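Local atomic coordinates of dihydrodipicolinate synthase (Bacteroides thetaiotaomicron, PDB entry 4XKY), a protein that probably catalyses a Schiff-base aldolase or lyase reaction of the DapA family, with pyruvate as a substrate or product. Residues L218-L222 with L237-V241; E50-L54 with Y275-P279; L131-N137 with G159-D165; G210-M214 with L262-L266; Q115-I119 with V144-T150. All blocks are in the same frame, centred on the assembly; numbering follows the deposited sequence.

Interaction 1: L218-L222 with L237-V241. With ACT (acetate ion), chain E.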
# COMPACT_ATOMS: atom_id res chain seq x y z
N LEU A 218 32.87 14.73 7.44
CA LEU A 218 31.96 15.46 6.58
C LEU A 218 30.60 15.63 7.28
O LEU A 218 30.04 16.71 7.27
CB LEU A 218 31.77 14.75 5.24
CG LEU A 218 30.51 15.15 4.45
CD1 LEU A 218 30.60 16.58 3.96
CD2 LEU A 218 30.33 14.23 3.25
N TYR A 219 30.07 14.57 7.89
CA TYR A 219 28.73 14.68 8.45
C TYR A 219 28.73 15.49 9.74
O TYR A 219 27.78 16.22 10.02
CB TYR A 219 28.11 13.30 8.66
CG TYR A 219 27.83 12.64 7.35
CD1 TYR A 219 26.60 12.76 6.74
CD2 TYR A 219 28.82 11.97 6.69
CE1 TYR A 219 26.35 12.18 5.51
CE2 TYR A 219 28.59 11.39 5.46
CZ TYR A 219 27.35 11.50 4.88
OH TYR A 219 27.11 10.91 3.66
N VAL A 220 29.80 15.36 10.53
CA VAL A 220 29.97 16.18 11.73
C VAL A 220 30.08 17.65 11.37
O VAL A 220 29.46 18.50 12.02
CB VAL A 220 31.20 15.72 12.54
CG1 VAL A 220 31.54 16.73 13.63
CG2 VAL A 220 30.90 14.37 13.17
N SER A 221 30.86 17.94 10.32
CA SER A 221 30.97 19.31 9.82
C SER A 221 29.65 19.87 9.35
O SER A 221 29.35 21.03 9.60
CB SER A 221 31.99 19.42 8.68
OG SER A 221 33.28 19.16 9.17
N LEU A 222 28.85 19.07 8.65
CA LEU A 222 27.56 19.54 8.18
C LEU A 222 26.60 19.75 9.36
O LEU A 222 25.88 20.77 9.41
CB LEU A 222 26.98 18.61 7.14
CG LEU A 222 25.59 18.92 6.56
CD1 LEU A 222 25.35 20.37 6.16
CD2 LEU A 222 25.40 18.02 5.35
N LEU A 237 28.50 21.67 1.89
CA LEU A 237 28.55 20.30 2.43
C LEU A 237 27.32 19.49 2.04
O LEU A 237 27.44 18.30 1.79
CB LEU A 237 28.74 20.33 3.95
CG LEU A 237 30.08 20.96 4.37
CD1 LEU A 237 30.22 21.02 5.89
CD2 LEU A 237 31.28 20.25 3.76
N GLN A 238 26.15 20.13 1.98
CA GLN A 238 24.96 19.44 1.49
C GLN A 238 25.18 18.89 0.06
O GLN A 238 24.73 17.79 -0.27
CB GLN A 238 23.72 20.36 1.55
CG GLN A 238 22.41 19.72 1.08
CD GLN A 238 21.95 18.57 1.96
OE1 GLN A 238 22.57 18.25 2.98
NE2 GLN A 238 20.86 17.93 1.57
N GLU A 239 25.89 19.64 -0.79
CA GLU A 239 26.14 19.19 -2.16
C GLU A 239 26.97 17.91 -2.17
O GLU A 239 26.73 17.02 -2.99
CB GLU A 239 26.80 20.27 -3.02
CG GLU A 239 27.19 19.77 -4.43
CD GLU A 239 27.37 20.88 -5.47
OE1 GLU A 239 27.62 22.04 -5.11
OE2 GLU A 239 27.27 20.57 -6.69
N LYS A 240 27.95 17.82 -1.27
CA LYS A 240 28.76 16.61 -1.15
C LYS A 240 27.91 15.44 -0.64
O LYS A 240 27.95 14.34 -1.19
CB LYS A 240 29.95 16.83 -0.22
CG LYS A 240 31.04 17.73 -0.78
CD LYS A 240 32.25 17.69 0.16
CE LYS A 240 33.11 18.95 0.07
NZ LYS A 240 34.00 18.89 -1.11
N VAL A 241 27.15 15.67 0.44
CA VAL A 241 26.21 14.66 0.90
C VAL A 241 25.29 14.24 -0.23
O VAL A 241 25.07 13.04 -0.41
CB VAL A 241 25.42 15.12 2.13
CG1 VAL A 241 24.28 14.16 2.44
CG2 VAL A 241 26.34 15.19 3.33
C ACT E . 36.04 12.00 6.54
O ACT E . 35.92 11.35 7.60
OXT ACT E . 35.16 12.80 6.16
CH3 ACT E . 37.26 11.85 5.66

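Interaction 2: E50-L54 with Y275-P279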
# COMPACT_ATOMS: atom_id res chain seq x y z
N GLU A 50 21.97 -4.45 9.21
CA GLU A 50 21.36 -5.71 8.72
C GLU A 50 20.73 -6.57 9.87
O GLU A 50 20.77 -7.80 9.81
CB GLU A 50 22.44 -6.57 7.99
CG GLU A 50 22.86 -6.09 6.62
CD GLU A 50 24.13 -6.77 6.11
OE1 GLU A 50 24.06 -7.81 5.39
OE2 GLU A 50 25.21 -6.25 6.42
N SER A 51 20.18 -5.96 10.91
CA SER A 51 19.88 -6.78 12.12
C SER A 51 18.90 -7.94 11.85
O SER A 51 19.12 -9.09 12.25
CB SER A 51 19.31 -5.95 13.27
OG SER A 51 19.17 -6.77 14.43
N GLN A 52 17.84 -7.63 11.13
CA GLN A 52 16.81 -8.63 10.87
C GLN A 52 17.36 -9.87 10.16
O GLN A 52 16.92 -10.99 10.46
CB GLN A 52 15.70 -8.02 10.01
CG GLN A 52 16.20 -7.59 8.64
CD GLN A 52 15.42 -6.43 8.07
OE1 GLN A 52 14.40 -6.02 8.63
NE2 GLN A 52 15.89 -5.89 6.95
N SER A 53 18.32 -9.67 9.25
CA SER A 53 18.78 -10.76 8.37
C SER A 53 19.92 -11.60 8.98
O SER A 53 20.30 -12.65 8.47
CB SER A 53 19.14 -10.21 6.98
OG SER A 53 20.44 -9.63 7.01
N LEU A 54 20.44 -11.14 10.12
CA LEU A 54 21.50 -11.83 10.86
C LEU A 54 20.93 -12.75 11.91
O LEU A 54 19.87 -12.52 12.44
CB LEU A 54 22.39 -10.81 11.56
CG LEU A 54 23.08 -9.83 10.61
CD1 LEU A 54 24.00 -8.91 11.38
CD2 LEU A 54 23.82 -10.52 9.48
N TYR A 275 31.54 -7.80 2.87
CA TYR A 275 30.64 -8.96 2.75
C TYR A 275 29.21 -8.62 3.21
O TYR A 275 29.03 -7.98 4.26
CB TYR A 275 31.16 -10.18 3.55
CG TYR A 275 30.50 -11.47 3.13
CD1 TYR A 275 31.02 -12.23 2.09
CD2 TYR A 275 29.32 -11.91 3.74
CE1 TYR A 275 30.41 -13.39 1.69
CE2 TYR A 275 28.69 -13.06 3.33
CZ TYR A 275 29.27 -13.79 2.31
OH TYR A 275 28.72 -14.94 1.87
N VAL A 276 28.21 -9.09 2.45
CA VAL A 276 26.78 -8.84 2.74
C VAL A 276 26.07 -10.18 3.00
O VAL A 276 26.26 -11.15 2.25
CB VAL A 276 26.10 -8.10 1.59
CG1 VAL A 276 24.61 -7.95 1.84
CG2 VAL A 276 26.73 -6.72 1.38
N ALA A 277 25.25 -10.26 4.05
CA ALA A 277 24.68 -11.56 4.43
C ALA A 277 23.57 -11.95 3.48
O ALA A 277 22.76 -11.11 3.08
CB ALA A 277 24.07 -11.48 5.83
N ALA A 278 23.53 -13.22 3.15
CA ALA A 278 22.40 -13.81 2.47
C ALA A 278 21.09 -13.42 3.19
O ALA A 278 21.05 -13.35 4.42
CB ALA A 278 22.54 -15.33 2.45
N PRO A 279 20.03 -13.17 2.42
CA PRO A 279 19.88 -13.46 0.99
C PRO A 279 20.53 -12.49 -0.01
O PRO A 279 20.46 -12.75 -1.22
CB PRO A 279 18.37 -13.38 0.79
CG PRO A 279 17.93 -12.34 1.78
CD PRO A 279 18.84 -12.49 2.97
O HOH W 1 21.78 -8.82 4.35
O HOH W 2 19.14 -13.88 6.30

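Interaction 3: L131-N137 with G159-D165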
# COMPACT_ATOMS: atom_id res chain seq x y z
N LEU A 131 17.74 -0.27 30.51
CA LEU A 131 18.39 0.93 30.00
C LEU A 131 17.35 1.92 29.46
O LEU A 131 16.23 1.51 29.11
CB LEU A 131 19.37 0.55 28.87
CG LEU A 131 20.60 -0.28 29.24
CD1 LEU A 131 21.31 -0.78 28.00
CD2 LEU A 131 21.59 0.46 30.15
N PRO A 132 17.72 3.21 29.35
CA PRO A 132 16.82 4.18 28.73
C PRO A 132 16.49 3.79 27.30
O PRO A 132 17.25 3.04 26.67
CB PRO A 132 17.62 5.49 28.74
CG PRO A 132 18.70 5.31 29.74
CD PRO A 132 18.96 3.84 29.86
N LEU A 133 15.37 4.28 26.79
CA LEU A 133 14.87 3.84 25.51
C LEU A 133 14.71 4.98 24.54
O LEU A 133 14.25 6.04 24.92
CB LEU A 133 13.50 3.20 25.72
CG LEU A 133 12.74 2.79 24.45
CD1 LEU A 133 13.47 1.64 23.81
CD2 LEU A 133 11.32 2.36 24.74
N PHE A 134 15.07 4.75 23.28
CA PHE A 134 14.68 5.61 22.15
C PHE A 134 13.59 4.88 21.38
O PHE A 134 13.71 3.68 21.10
CB PHE A 134 15.86 5.89 21.18
CG PHE A 134 16.90 6.82 21.74
CD1 PHE A 134 16.91 8.17 21.39
CD2 PHE A 134 17.85 6.35 22.63
CE1 PHE A 134 17.87 9.02 21.92
CE2 PHE A 134 18.80 7.19 23.17
CZ PHE A 134 18.80 8.54 22.81
N LEU A 135 12.51 5.59 21.08
CA LEU A 135 11.44 5.09 20.23
C LEU A 135 11.84 5.27 18.80
O LEU A 135 12.48 6.27 18.44
CB LEU A 135 10.17 5.89 20.46
CG LEU A 135 9.64 5.88 21.87
CD1 LEU A 135 8.54 6.92 21.96
CD2 LEU A 135 9.12 4.50 22.21
N TYR A 136 11.48 4.33 17.94
CA TYR A 136 11.67 4.62 16.53
C TYR A 136 10.59 4.15 15.59
O TYR A 136 10.00 3.08 15.71
CB TYR A 136 13.08 4.30 16.03
CG TYR A 136 13.35 2.89 15.64
CD1 TYR A 136 13.33 2.50 14.30
CD2 TYR A 136 13.70 1.95 16.59
CE1 TYR A 136 13.61 1.20 13.93
CE2 TYR A 136 14.00 0.65 16.24
CZ TYR A 136 13.95 0.28 14.91
OH TYR A 136 14.24 -1.03 14.59
N ASN A 137 10.35 5.03 14.64
CA ASN A 137 9.28 4.91 13.70
C ASN A 137 9.79 4.06 12.53
O ASN A 137 10.63 4.52 11.75
CB ASN A 137 8.93 6.32 13.25
CG ASN A 137 7.47 6.50 12.91
OD1 ASN A 137 6.57 5.89 13.51
ND2 ASN A 137 7.22 7.38 11.95
N GLY A 159 11.91 6.54 31.60
CA GLY A 159 12.69 5.53 30.89
C GLY A 159 12.78 5.70 29.37
O GLY A 159 13.47 4.91 28.70
N VAL A 160 12.08 6.70 28.83
CA VAL A 160 12.01 6.97 27.39
C VAL A 160 12.69 8.33 27.14
O VAL A 160 12.23 9.34 27.64
CB VAL A 160 10.54 6.98 26.91
CG1 VAL A 160 10.44 7.21 25.42
CG2 VAL A 160 9.86 5.67 27.24
N ILE A 161 13.79 8.36 26.39
CA ILE A 161 14.58 9.61 26.31
C ILE A 161 14.70 10.19 24.92
O ILE A 161 15.29 11.24 24.73
CB ILE A 161 16.01 9.45 26.91
CG1 ILE A 161 16.79 8.34 26.22
CG2 ILE A 161 15.91 9.19 28.41
CD1 ILE A 161 18.24 8.17 26.67
N GLY A 162 14.14 9.54 23.92
CA GLY A 162 14.26 10.08 22.59
C GLY A 162 13.45 9.38 21.54
O GLY A 162 12.72 8.43 21.83
N PHE A 163 13.61 9.88 20.33
CA PHE A 163 12.85 9.45 19.18
C PHE A 163 13.74 9.59 17.94
O PHE A 163 14.43 10.61 17.78
CB PHE A 163 11.61 10.33 19.08
CG PHE A 163 10.80 10.12 17.82
CD1 PHE A 163 9.92 9.05 17.72
CD2 PHE A 163 10.88 11.01 16.76
CE1 PHE A 163 9.17 8.85 16.57
CE2 PHE A 163 10.12 10.82 15.62
CZ PHE A 163 9.27 9.74 15.52
N LYS A 164 13.73 8.56 17.10
CA LYS A 164 14.46 8.50 15.83
C LYS A 164 13.41 8.28 14.76
O LYS A 164 12.58 7.37 14.87
CB LYS A 164 15.46 7.33 15.85
CG LYS A 164 16.29 7.15 14.58
CD LYS A 164 16.84 5.73 14.34
CE LYS A 164 16.77 5.37 12.84
NZ LYS A 164 17.94 4.74 12.14
N ASP A 165 13.42 9.12 13.72
CA ASP A 165 12.52 8.96 12.57
C ASP A 165 13.30 8.60 11.32
O ASP A 165 14.18 9.35 10.90
CB ASP A 165 11.74 10.24 12.28
CG ASP A 165 10.66 10.04 11.21
OD1 ASP A 165 10.16 8.91 11.09
OD2 ASP A 165 10.32 11.00 10.47
O HOH W 3 13.76 2.12 29.25

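Interaction 4: G210-M214 with L262-L266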
# COMPACT_ATOMS: atom_id res chain seq x y z
N GLY A 210 24.01 6.93 7.97
CA GLY A 210 24.82 5.82 7.52
C GLY A 210 26.09 6.19 6.78
O GLY A 210 27.09 5.46 6.87
N GLY A 211 26.04 7.28 6.04
CA GLY A 211 27.20 7.76 5.30
C GLY A 211 28.34 8.12 6.23
O GLY A 211 29.50 8.21 5.81
N ALA A 212 28.03 8.33 7.51
CA ALA A 212 29.08 8.68 8.47
C ALA A 212 29.99 7.48 8.74
O ALA A 212 31.10 7.66 9.25
CB ALA A 212 28.49 9.23 9.76
N ASN A 213 29.55 6.26 8.41
CA ASN A 213 30.47 5.12 8.42
C ASN A 213 31.72 5.42 7.55
O ASN A 213 32.82 5.05 7.90
CB ASN A 213 29.79 3.84 7.92
CG ASN A 213 28.85 3.18 8.98
OD1 ASN A 213 29.29 2.38 9.79
ND2 ASN A 213 27.57 3.45 8.90
N MET A 214 31.52 6.07 6.40
CA MET A 214 32.61 6.29 5.43
C MET A 214 33.37 7.58 5.76
O MET A 214 34.59 7.57 5.78
CB MET A 214 32.09 6.43 3.99
CG MET A 214 31.34 5.23 3.40
SD MET A 214 30.73 5.58 1.72
CE MET A 214 29.33 6.65 2.01
N LEU A 262 27.42 1.19 0.36
CA LEU A 262 28.11 1.57 1.59
C LEU A 262 29.18 0.57 1.97
O LEU A 262 30.32 0.91 2.19
CB LEU A 262 27.11 1.64 2.73
CG LEU A 262 27.57 2.25 4.04
CD1 LEU A 262 27.98 3.69 3.80
CD2 LEU A 262 26.44 2.20 5.05
N LYS A 263 28.82 -0.70 2.02
CA LYS A 263 29.78 -1.72 2.40
C LYS A 263 30.92 -1.88 1.36
O LYS A 263 32.08 -2.06 1.72
CB LYS A 263 29.08 -3.05 2.69
CG LYS A 263 28.48 -3.15 4.09
CD LYS A 263 28.24 -4.61 4.44
CE LYS A 263 28.02 -4.80 5.92
NZ LYS A 263 27.81 -6.24 6.30
N CYS A 264 30.59 -1.80 0.07
CA CYS A 264 31.61 -1.82 -0.97
C CYS A 264 32.61 -0.66 -0.74
O CYS A 264 33.85 -0.85 -0.71
CB CYS A 264 30.95 -1.71 -2.33
SG CYS A 264 32.11 -1.89 -3.68
N ALA A 265 32.06 0.54 -0.54
CA ALA A 265 32.89 1.72 -0.31
C ALA A 265 33.78 1.55 0.92
O ALA A 265 34.95 1.90 0.84
CB ALA A 265 32.06 2.97 -0.17
N LEU A 266 33.21 1.03 2.02
CA LEU A 266 33.97 0.78 3.25
C LEU A 266 35.18 -0.14 3.01
O LEU A 266 36.27 0.09 3.56
CB LEU A 266 33.09 0.23 4.39
CG LEU A 266 32.07 1.24 4.97
CD1 LEU A 266 31.12 0.57 5.94
CD2 LEU A 266 32.69 2.45 5.65

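Interaction 5: Q115-I119 with V144-T150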
# COMPACT_ATOMS: atom_id res chain seq x y z
N GLN A 115 -3.32 3.91 17.91
CA GLN A 115 -2.52 4.64 18.89
C GLN A 115 -2.63 4.04 20.30
O GLN A 115 -1.61 3.84 20.94
CB GLN A 115 -2.86 6.14 18.89
CG GLN A 115 -2.59 6.83 17.56
CD GLN A 115 -1.19 6.59 17.04
OE1 GLN A 115 -0.21 6.93 17.70
NE2 GLN A 115 -1.08 6.01 15.86
N PRO A 116 -3.85 3.72 20.77
CA PRO A 116 -3.95 3.14 22.11
C PRO A 116 -3.09 1.88 22.28
O PRO A 116 -2.48 1.70 23.34
CB PRO A 116 -5.45 2.83 22.25
CG PRO A 116 -6.11 3.79 21.32
CD PRO A 116 -5.18 3.85 20.14
N GLU A 117 -3.01 1.04 21.25
CA GLU A 117 -2.18 -0.17 21.32
C GLU A 117 -0.68 0.11 21.31
O GLU A 117 0.08 -0.65 21.91
CB GLU A 117 -2.50 -1.13 20.18
CG GLU A 117 -3.93 -1.65 20.17
CD GLU A 117 -4.78 -0.92 19.16
OE1 GLU A 117 -4.94 -1.45 18.04
OE2 GLU A 117 -5.25 0.20 19.48
N LEU A 118 -0.24 1.14 20.59
CA LEU A 118 1.17 1.54 20.66
C LEU A 118 1.56 1.96 22.07
O LEU A 118 2.66 1.65 22.55
CB LEU A 118 1.47 2.69 19.71
CG LEU A 118 1.73 2.35 18.25
CD1 LEU A 118 2.10 3.62 17.51
CD2 LEU A 118 2.85 1.33 18.13
N ILE A 119 0.66 2.67 22.74
CA ILE A 119 0.96 3.17 24.07
C ILE A 119 1.08 1.98 25.01
O ILE A 119 2.00 1.91 25.82
CB ILE A 119 -0.11 4.17 24.55
CG1 ILE A 119 0.04 5.47 23.74
CG2 ILE A 119 0.02 4.43 26.05
CD1 ILE A 119 -1.20 6.34 23.70
N VAL A 144 1.38 2.24 10.26
CA VAL A 144 0.77 3.06 11.34
C VAL A 144 1.90 3.71 12.16
O VAL A 144 2.66 3.02 12.85
CB VAL A 144 -0.17 2.25 12.28
CG1 VAL A 144 -0.25 2.86 13.69
CG2 VAL A 144 -1.58 2.16 11.70
N ASN A 145 2.01 5.02 12.07
CA ASN A 145 3.05 5.77 12.77
C ASN A 145 2.72 6.03 14.24
O ASN A 145 1.57 5.89 14.66
CB ASN A 145 3.29 7.11 12.06
CG ASN A 145 4.06 6.94 10.76
OD1 ASN A 145 4.23 5.82 10.27
ND2 ASN A 145 4.54 8.05 10.21
N PHE A 146 3.75 6.37 15.01
CA PHE A 146 3.52 7.02 16.29
C PHE A 146 2.92 8.38 15.95
O PHE A 146 3.58 9.21 15.33
CB PHE A 146 4.83 7.25 17.06
CG PHE A 146 5.50 6.01 17.59
CD1 PHE A 146 5.22 5.55 18.86
CD2 PHE A 146 6.47 5.36 16.86
CE1 PHE A 146 5.87 4.44 19.38
CE2 PHE A 146 7.12 4.24 17.36
CZ PHE A 146 6.82 3.78 18.62
N ALA A 147 1.67 8.62 16.34
CA ALA A 147 1.10 9.97 16.25
C ALA A 147 1.85 10.90 17.20
O ALA A 147 2.48 10.44 18.16
CB ALA A 147 -0.37 9.95 16.60
N PRO A 148 1.80 12.22 16.93
CA PRO A 148 2.48 13.17 17.80
C PRO A 148 2.08 13.06 19.26
O PRO A 148 2.95 12.98 20.12
CB PRO A 148 2.06 14.51 17.22
CG PRO A 148 2.02 14.24 15.76
CD PRO A 148 1.42 12.86 15.66
N ALA A 149 0.77 13.03 19.53
CA ALA A 149 0.28 12.96 20.91
C ALA A 149 0.76 11.66 21.58
O ALA A 149 1.05 11.67 22.77
CB ALA A 149 -1.24 13.08 20.96
N THR A 150 0.83 10.57 20.82
CA THR A 150 1.32 9.29 21.32
C THR A 150 2.76 9.42 21.81
O THR A 150 3.11 8.90 22.86
CB THR A 150 1.25 8.17 20.24
OG1 THR A 150 -0.11 7.94 19.87
CG2 THR A 150 1.81 6.87 20.76

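Interaction 1: L218-L222 with L237-V241
Leu222 and Leu237 lie alongside each other, running opposite ways, CB to CB 4.0 Å. Leu237 CD1 is the bump on one flank. It sits between Leu222 N and Ser221 CB, 3.7 Å from the latter. The other branch, Leu237 CD2, turns to Leu218 CD1 at 3.7 Å. Leu218 CG is anti to the backbone N (chi1 161°), which carries its methyls to Leu237 and Val241. Val241 supplies the second bump. Its CG2 sits in a three-sided hollow, 3.6 Å from Leu222 CD2 and 3.7 Å from Tyr219 CE1, with Leu218 CD2 on the third side. Tyr219 bounds this hollow with CE1, and Leu218 CG lies over one face of its ring, toward the rim. Replacing Tyr219 by an alanine would probably open a gap beside Val241 CG2 and leave Leu218 without its aromatic support. No hydrogen bond crosses the contact. The axes of the two segments come within 10.1 Å, and their directions are 141° apart. An acetate ion, probably from the crystallisation liquor, accepts from the backbone N of Leu218 and of Glu217. The pair joins the consecutive helices 216-227 and 231-247, packed as a roughly antiparallel hairpin. Helix 196-201 packs on Leu222 through Met196 and Ala197, and strand 7-8 meets Tyr219 through Ile8.

Interaction 2: E50-L54 with Y275-P279
Glu50 reaches Ala277 with one carboxylate oxygen. This is the direct hydrogen bond of the contact: Ala277 N donates to Glu50 OE1 over 3.0 Å, nearly straight at 165°, and meets the oxygen almost along its C-O bond. Beyond CG the Glu50 chain runs straight out (chi2 167°), which carries the carboxylate to the other loop. The second oxygen, OE2, forms a salt bridge with Lys263, whose amine also bonds to Tyr275 O. The carboxylate is therefore gripped at both ends, and the nearby lysine would favour its charged form. A leucine in place of Glu50 would probably leave Lys263 without its counter-charge and Ala277 N without its acceptor. Water forms the next layer. One molecule donates to Glu50 OE1 at 2.7 Å and to Ala277 O at 2.8 Å, and accepts from Ser53 OG at 3.1 Å. Leu54 CD2 and Ala277 CB, 3.8 Å apart, make the apolar pair. Val276 lies across the end of Glu50, its CG1 a van der Waals neighbour of Glu50 OE1 at 3.6 Å. A neighbouring subunit packs on Ser53, Ala278 and Pro279. The arrangement ties two loops of a TIM-barrel enzyme. One lies between helices 257-268 and 285-298. The other follows strand 42-44 and holds Thr48, a predicted pyruvate-binding residue; loops after the strands form the active-site end of such barrels.

Interaction 3: L131-N137 with G159-D165
Leu133 and Leu135 pair with the neighbouring strand 160-165 in parallel, through backbone hydrogen bonds. Leu133 N donates to Gly159 O in a bent bond (134°) and Leu133 O accepts from Ile161 N in a nearly straight one, both at 2.8 Å. Further on, Leu135 N meets Gly162 O from above the carbonyl plane, 37° out of it. Lys164 N then gives to Leu135 O, and Asn137 N to Lys164 O at 3.2 Å. The register shifts by one residue between Leu133 and Phe134. This is a beta bulge, and Ile161 is the extra residue. A water donates to both Leu131 O and Gly159 O at the start of the pair.

Apolar contacts gather round the bulge. Ile161 CG1 lies between the backbone N and the carbonyl carbon (chi1 58°), which places it over one face of the Phe134 ring in a CH-pi contact, 4.1 Å from the centroid. Its CD1 presses tightly on Pro132 CB at 3.4 Å. The Phe134 ring also packs on Gly162, CD1 to CA 3.5 Å; a CB on that glycine would clash with the ring. On the other face of the sheet, Leu135 CG touches Val160 CG1 at 3.9 Å.

The side-chain polar pair is weak: Asn137 ND2 donates to Asp165 OD1 over 3.4 Å. Asp165 OD2 bonds to Ser167.

Tyr136 and Lys164, the predicted catalytic pair, share the Phe134 face, and Tyr136 OH bonds to Ser81. With helix 148-154 the two strands form a beta-alpha-beta unit of the TIM barrel. Strands 102-105 and 187-190 flank the pair, and helices 148-154 and 170-180 pack on the face of Leu135 and Phe163.

Interaction 4: G210-M214 with L262-L266
Met214 reaches Leu262 and Ala265 through its torsions. Its CG lies opposite the carbonyl carbon (chi1 -61°), the next bond is extended, and a bend at chi3 (-75°) turns CE back onto Leu262 CD1 at 3.7 Å. SD is then set against Ala265 CB, 3.5 Å away. Leu262 answers with CG opposite its own backbone N, which pushes both methyl groups toward the loop. There CD1 lies 3.7 Å from Gly210 O, and CD2 is almost as close to that oxygen. Leu266 closes the other end. Its CD2 rests 3.4 Å from Asn213 O and 3.8 Å from Met214 CG.

No hydrogen bond spans the contact, but one fixes the loop side. Asn213 ND2 donates to Gly210 O over 2.9 Å at 165°, in the carbonyl plane and on a lone pair. Asn213 N donates to the same oxygen, so two N-H groups hold it beside the Leu262 methyls. ND2 also bonds to Pro11 O, and Gly211 N bonds to Glu193.

Leu262 also touches Val13 and Thr48, a predicted pyruvate-binding residue, so the contact borders the probable active site. The loop 210-214 leads from strand 206-207 into helix 216-227. Helix 257-268 packs on it with the face that carries Leu262, Ala265 and Leu266, and helix 285-298 packs on Ala265 through Ile291 and Leu295.

Interaction 5: Q115-I119 with V144-T150
The Phe146 ring has Leu118 CD1 over one face, 3.9 Å from Phe146 CD1. The amide of Gln115 is the other flat group, and it is bonded at both ends. NE2 donates to Asn145 O over 2.9 Å, nearly straight at 168°, with the oxygen lying in the amide plane. At the other end OE1 accepts from Ala147 N at 2.9 Å. This donor stands above the carbonyl plane, 47° out of it. Donor and acceptor cannot be exchanged here, so the two bonds fix which way the amide is turned. A bend at chi2 (-53°) folds the Gln115 amide back against Ala147, whose CB is 3.5 Å from Gln115 CD.

Gln115 opens helix 115-125, and Ala147 is the N-cap residue of helix 148-154. The contact thus joins the first turns of two helices that come before and after strand 133-137 in a beta-alpha barrel. Thr150 OG1 also points at Gln115 OE1, but their modelled separation of 2.4 Å is too short to be trusted. Beyond this, Thr150 CG2 packs on Ile119 CG1 at 3.7 Å. Phe146 is tied on by its backbone, O to Tyr172 OH and N to Asn137 OD1.

In the fold
All five contacts lie in one TIM-barrel chain. Along the sequence, interactions 5 and 3 alternate their segments, interaction 1 falls within the span of interaction 4, and interaction 2 encloses them all. Interactions 3 and 5 have centres about 14 Å apart and touch through Asn137; they share the unit of strand 133-137 and helix 148-154. Interactions 1 and 4, also about 14 Å between centres, meet through Tyr219 and Gly211. Interaction 4 touches interaction 2, centres about 16 Å apart, through Lys263. Interactions 3 and 4 lie on opposite sides of the chain centre. Interaction 3 holds the predicted catalytic residues; interactions 2 and 4 lie near Thr48, a predicted pyruvate-binding residue.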